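Local atomic coordinates of phthiocerol synthesis polyketide synthase type I PpsC (Mycobacterium tuberculosis, PDB entry 7AHB), a protein that probably loads extender units onto the polyketide synthase through its acyltransferase domain during the synthesis of phthiocerol lipids. Residues E187-G199 and I209-V223. Sequence-based numbering, arbitrary orientation. Where two conformers were deposited one is given.
Sequences EALIADYPEVSLG and ISGPPLLIDELIDKV
L219 reaches from helix 213-225 into the apolar centre and divides its methyls between different neighbours. With its CG anti to the carbonyl carbon (chi1 -67°), it lays CD2 over one face of the Y193 ring in a CH-pi contact, 3.7 Å from the ring centroid, while CD1 packs 3.8 Å from V196 CG1 and meets I190 CG2. V196 wedges between the helix and strand 207-211: CG2 lies against L215 CB, and CG1 touches I216 CD1 and I209 CB. One turn further along the helix, the methyls of L189 rest on V223 CG2, the nearer being CD2 at 3.7 Å.

At the polar edge, Y193 OH donates a short hydrogen bond to E218 OE2 (2.6 Å). It meets this oxygen from above the carboxylate plane, and ring and carboxylate stand 81° apart. With L219 CD2 over its face and E218 at its hydroxyl, the phenol is held at two points. E195 crosses P212, OE1 lying 3.4 Å from P212 CG.

S197 and S210 form an antiparallel hydrogen-bonded pair (S197 N to S210 O 2.9 Å); their hydroxyls bond to the carbonyls of H240 and P239. This hairpin and the helix belong to a ferredoxin-like subdomain, as in related acyltransferases. Helix 213-225 packs against the turns after helix 183-189 through L215 and L219, and against strands 175-179 and 230-232 through I220.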
loop_
_atom_site.group_PDB
_atom_site.type_symbol
_atom_site.label_atom_id
_atom_site.label_comp_id
_atom_site.label_asym_id
_atom_site.label_seq_id
_atom_site.Cartn_x
_atom_site.Cartn_y
_atom_site.Cartn_z
ATOM N N GLU A 187 6.231 -20.654 -6.908
ATOM C CA GLU A 187 7.091 -21.451 -6.035
ATOM C C GLU A 187 7.869 -22.488 -6.836
ATOM O O GLU A 187 9.015 -22.811 -6.504
ATOM C CB GLU A 187 6.252 -22.114 -4.942
ATOM C CG GLU A 187 5.638 -21.093 -3.974
ATOM C CD GLU A 187 4.621 -21.697 -3.033
ATOM O OE1 GLU A 187 4.426 -21.114 -1.942
ATOM O OE2 GLU A 187 4.006 -22.733 -3.387
ATOM N N ALA A 188 7.270 -23.020 -7.894
ATOM C CA ALA A 188 7.998 -23.949 -8.749
ATOM C C ALA A 188 9.151 -23.233 -9.450
ATOM O O ALA A 188 10.292 -23.706 -9.443
ATOM C CB ALA A 188 7.055 -24.573 -9.774
ATOM N N LEU A 189 8.867 -22.068 -10.033
ATOM C CA LEU A 189 9.888 -21.289 -10.738
ATOM C C LEU A 189 11.096 -21.004 -9.863
ATOM O O LEU A 189 12.234 -21.089 -10.323
ATOM C CB LEU A 189 9.272 -19.980 -11.212
ATOM C CG LEU A 189 10.168 -18.959 -11.925
ATOM C CD1 LEU A 189 10.383 -19.394 -13.339
ATOM C CD2 LEU A 189 9.524 -17.566 -11.860
ATOM N N ILE A 190 10.878 -20.677 -8.591
ATOM C CA ILE A 190 11.969 -20.238 -7.726
ATOM C C ILE A 190 12.475 -21.342 -6.794
ATOM O O ILE A 190 13.243 -21.063 -5.875
ATOM C CB ILE A 190 11.555 -18.998 -6.924
ATOM C CG1 ILE A 190 10.450 -19.344 -5.931
ATOM C CG2 ILE A 190 11.062 -17.896 -7.856
ATOM C CD1 ILE A 190 9.940 -18.126 -5.141
ATOM N N ALA A 191 12.091 -22.596 -7.029
ATOM C CA ALA A 191 12.525 -23.667 -6.137
ATOM C C ALA A 191 14.048 -23.741 -6.030
ATOM O O ALA A 191 14.588 -23.961 -4.942
ATOM C CB ALA A 191 11.960 -25.003 -6.622
ATOM N N ASP A 192 14.758 -23.571 -7.140
ATOM C CA ASP A 192 16.210 -23.636 -7.144
ATOM C C ASP A 192 16.870 -22.284 -6.914
ATOM O O ASP A 192 18.054 -22.136 -7.223
ATOM C CB ASP A 192 16.709 -24.223 -8.470
ATOM C CG ASP A 192 18.165 -24.664 -8.407
ATOM O OD1 ASP A 192 18.537 -25.347 -7.428
ATOM O OD2 ASP A 192 18.941 -24.337 -9.343
ATOM N N TYR A 193 16.139 -21.304 -6.370
ATOM C CA TYR A 193 16.638 -19.947 -6.134
ATOM C C TYR A 193 16.463 -19.623 -4.656
ATOM O O TYR A 193 15.528 -18.904 -4.273
ATOM C CB TYR A 193 15.904 -18.921 -7.003
ATOM C CG TYR A 193 16.221 -19.066 -8.476
ATOM C CD1 TYR A 193 15.561 -19.992 -9.257
ATOM C CD2 TYR A 193 17.174 -18.257 -9.082
ATOM C CE1 TYR A 193 15.869 -20.133 -10.605
ATOM C CE2 TYR A 193 17.490 -18.399 -10.432
ATOM C CZ TYR A 193 16.818 -19.331 -11.183
ATOM O OH TYR A 193 17.105 -19.487 -12.531
ATOM N N PRO A 194 17.351 -20.130 -3.802
ATOM C CA PRO A 194 17.178 -19.933 -2.356
ATOM C C PRO A 194 17.168 -18.478 -1.913
ATOM O O PRO A 194 16.612 -18.184 -0.851
ATOM C CB PRO A 194 18.376 -20.687 -1.757
ATOM C CG PRO A 194 19.363 -20.793 -2.868
ATOM C CD PRO A 194 18.537 -20.940 -4.117
ATOM N N GLU A 195 17.766 -17.563 -2.674
ATOM C CA GLU A 195 17.803 -16.155 -2.313
ATOM C C GLU A 195 16.568 -15.391 -2.772
ATOM O O GLU A 195 16.379 -14.246 -2.357
ATOM C CB GLU A 195 19.062 -15.495 -2.906
ATOM C CG GLU A 195 20.363 -16.108 -2.374
ATOM C CD GLU A 195 21.600 -15.511 -2.990
ATOM O OE1 GLU A 195 21.629 -14.297 -3.230
ATOM O OE2 GLU A 195 22.554 -16.267 -3.251
ATOM N N VAL A 196 15.725 -15.994 -3.600
ATOM C CA VAL A 196 14.518 -15.351 -4.115
ATOM C C VAL A 196 13.322 -15.906 -3.371
ATOM O O VAL A 196 13.247 -17.126 -3.146
ATOM C CB VAL A 196 14.368 -15.584 -5.628
ATOM C CG1 VAL A 196 13.061 -15.016 -6.128
ATOM C CG2 VAL A 196 15.577 -14.952 -6.363
ATOM N N SER A 197 12.379 -15.015 -3.001
ATOM C CA SER A 197 11.182 -15.401 -2.265
ATOM C C SER A 197 9.905 -15.060 -3.032
ATOM O O SER A 197 9.894 -14.197 -3.911
ATOM C CB SER A 197 11.129 -14.691 -0.892
ATOM O OG SER A 197 11.009 -13.288 -1.082
ATOM N N LEU A 198 8.806 -15.725 -2.664
ATOM C CA LEU A 198 7.477 -15.268 -3.051
ATOM C C LEU A 198 7.145 -14.079 -2.150
ATOM O O LEU A 198 7.007 -14.241 -0.938
ATOM C CB LEU A 198 6.450 -16.389 -2.892
ATOM C CG LEU A 198 5.080 -16.108 -3.494
ATOM C CD1 LEU A 198 4.350 -17.416 -3.846
ATOM C CD2 LEU A 198 4.219 -15.276 -2.536
ATOM N N GLY A 199 7.054 -12.883 -2.724
ATOM C CA GLY A 199 6.906 -11.675 -1.927
ATOM C C GLY A 199 5.482 -11.217 -1.712
ATOM O O GLY A 199 5.118 -10.798 -0.602
ATOM N N ILE A 209 7.751 -11.742 -6.933
ATOM C CA ILE A 209 8.942 -12.340 -6.359
ATOM C C ILE A 209 9.889 -11.225 -5.929
ATOM O O ILE A 209 9.871 -10.095 -6.445
ATOM C CB ILE A 209 9.636 -13.308 -7.337
ATOM C CG1 ILE A 209 9.995 -12.596 -8.645
ATOM C CG2 ILE A 209 8.764 -14.520 -7.584
ATOM C CD1 ILE A 209 10.883 -13.471 -9.608
ATOM N N SER A 210 10.751 -11.559 -4.983
ATOM C CA SER A 210 11.617 -10.564 -4.382
ATOM C C SER A 210 12.986 -11.177 -4.168
ATOM O O SER A 210 13.085 -12.343 -3.796
ATOM C CB SER A 210 11.029 -10.055 -3.038
ATOM O OG SER A 210 11.921 -9.147 -2.447
ATOM N N GLY A 211 14.040 -10.393 -4.406
ATOM C CA GLY A 211 15.374 -10.874 -4.173
ATOM C C GLY A 211 16.433 -10.056 -4.897
ATOM O O GLY A 211 16.186 -8.955 -5.395
ATOM N N PRO A 212 17.645 -10.583 -4.944
ATOM C CA PRO A 212 18.770 -9.839 -5.579
ATOM C C PRO A 212 18.470 -9.508 -7.031
ATOM O O PRO A 212 17.910 -10.336 -7.766
ATOM C CB PRO A 212 19.949 -10.808 -5.457
ATOM C CG PRO A 212 19.590 -11.739 -4.319
ATOM C CD PRO A 212 18.066 -11.860 -4.342
ATOM N N PRO A 213 18.862 -8.310 -7.494
ATOM C CA PRO A 213 18.366 -7.853 -8.807
ATOM C C PRO A 213 18.836 -8.692 -9.975
ATOM O O PRO A 213 18.081 -8.842 -10.942
ATOM C CB PRO A 213 18.883 -6.408 -8.900
ATOM C CG PRO A 213 20.007 -6.328 -7.893
ATOM C CD PRO A 213 19.583 -7.249 -6.768
ATOM N N LEU A 214 20.065 -9.216 -9.936
ATOM C CA LEU A 214 20.529 -10.071 -11.025
ATOM C C LEU A 214 19.664 -11.318 -11.146
ATOM O O LEU A 214 19.411 -11.808 -12.254
ATOM C CB LEU A 214 21.987 -10.477 -10.805
ATOM C CG LEU A 214 23.050 -9.391 -11.018
ATOM C CD1 LEU A 214 24.477 -9.934 -10.863
ATOM C CD2 LEU A 214 22.884 -8.740 -12.397
ATOM N N LEU A 215 19.217 -11.856 -10.009
ATOM C CA LEU A 215 18.416 -13.078 -10.013
ATOM C C LEU A 215 16.970 -12.799 -10.395
ATOM O O LEU A 215 16.339 -13.616 -11.069
ATOM C CB LEU A 215 18.502 -13.756 -8.650
ATOM C CG LEU A 215 19.909 -14.169 -8.228
ATOM C CD1 LEU A 215 19.934 -14.644 -6.821
ATOM C CD2 LEU A 215 20.464 -15.279 -9.170
ATOM N N ILE A 216 16.423 -11.667 -9.959
ATOM C CA ILE A 216 15.107 -11.259 -10.432
ATOM C C ILE A 216 15.126 -11.053 -11.940
ATOM O O ILE A 216 14.206 -11.483 -12.643
ATOM C CB ILE A 216 14.634 -9.998 -9.679
ATOM C CG1 ILE A 216 14.496 -10.292 -8.194
ATOM C CG2 ILE A 216 13.339 -9.469 -10.258
ATOM C CD1 ILE A 216 13.610 -11.468 -7.842
ATOM N N ASP A 217 16.174 -10.406 -12.466
ATOM C CA ASP A 217 16.264 -10.239 -13.909
ATOM C C ASP A 217 16.333 -11.587 -14.609
ATOM O O ASP A 217 15.737 -11.771 -15.679
ATOM C CB ASP A 217 17.486 -9.392 -14.273
ATOM C CG ASP A 217 17.283 -7.920 -13.971
ATOM O OD1 ASP A 217 16.159 -7.543 -13.594
ATOM O OD2 ASP A 217 18.253 -7.151 -14.093
ATOM N N GLU A 218 17.095 -12.527 -14.053
ATOM C CA GLU A 218 17.163 -13.861 -14.649
ATOM C C GLU A 218 15.791 -14.533 -14.664
ATOM O O GLU A 218 15.426 -15.218 -15.629
ATOM C CB GLU A 218 18.186 -14.711 -13.887
ATOM C CG GLU A 218 18.111 -16.185 -14.121
ATOM C CD GLU A 218 19.256 -16.933 -13.467
ATOM O OE1 GLU A 218 20.210 -16.262 -13.036
ATOM O OE2 GLU A 218 19.219 -18.197 -13.415
ATOM N N LEU A 219 15.012 -14.344 -13.608
ATOM C CA LEU A 219 13.709 -14.988 -13.530
ATOM C C LEU A 219 12.688 -14.281 -14.410
ATOM O O LEU A 219 11.808 -14.937 -14.977
ATOM C CB LEU A 219 13.243 -15.021 -12.068
ATOM C CG LEU A 219 14.107 -15.932 -11.198
ATOM C CD1 LEU A 219 13.817 -15.774 -9.729
ATOM C CD2 LEU A 219 13.865 -17.406 -11.622
ATOM N N ILE A 220 12.787 -12.956 -14.543
ATOM C CA ILE A 220 11.931 -12.246 -15.490
ATOM C C ILE A 220 12.167 -12.774 -16.903
ATOM O O ILE A 220 11.230 -12.959 -17.690
ATOM C CB ILE A 220 12.185 -10.727 -15.422
ATOM C CG1 ILE A 220 11.708 -10.153 -14.093
ATOM C CG2 ILE A 220 11.518 -10.029 -16.587
ATOM C CD1 ILE A 220 12.037 -8.663 -13.935
ATOM N N ASP A 221 13.427 -12.986 -17.262
ATOM C CA ASP A 221 13.706 -13.482 -18.600
ATOM C C ASP A 221 13.138 -14.882 -18.787
ATOM O O ASP A 221 12.514 -15.169 -19.814
ATOM C CB ASP A 221 15.204 -13.475 -18.876
ATOM C CG ASP A 221 15.516 -13.833 -20.315
ATOM O OD1 ASP A 221 15.196 -13.021 -21.214
ATOM O OD2 ASP A 221 16.025 -14.945 -20.543
ATOM N N LYS A 222 13.320 -15.761 -17.799
ATOM C CA LYS A 222 12.813 -17.126 -17.939
ATOM C C LYS A 222 11.299 -17.138 -18.135
ATOM O O LYS A 222 10.783 -17.846 -19.012
ATOM C CB LYS A 222 13.215 -17.963 -16.730
ATOM C CG LYS A 222 12.837 -19.445 -16.864
ATOM C CD LYS A 222 13.516 -20.296 -15.793
ATOM C CE LYS A 222 14.770 -20.971 -16.304
ATOM N NZ LYS A 222 14.466 -22.215 -17.073
ATOM N N VAL A 223 10.576 -16.329 -17.358
ATOM C CA VAL A 223 9.127 -16.264 -17.508
ATOM C C VAL A 223 8.760 -15.798 -18.905
ATOM O O VAL A 223 7.852 -16.348 -19.539
ATOM C CB VAL A 223 8.510 -15.356 -16.433
ATOM C CG1 VAL A 223 7.037 -15.147 -16.722
ATOM C CG2 VAL A 223 8.750 -15.940 -15.046
#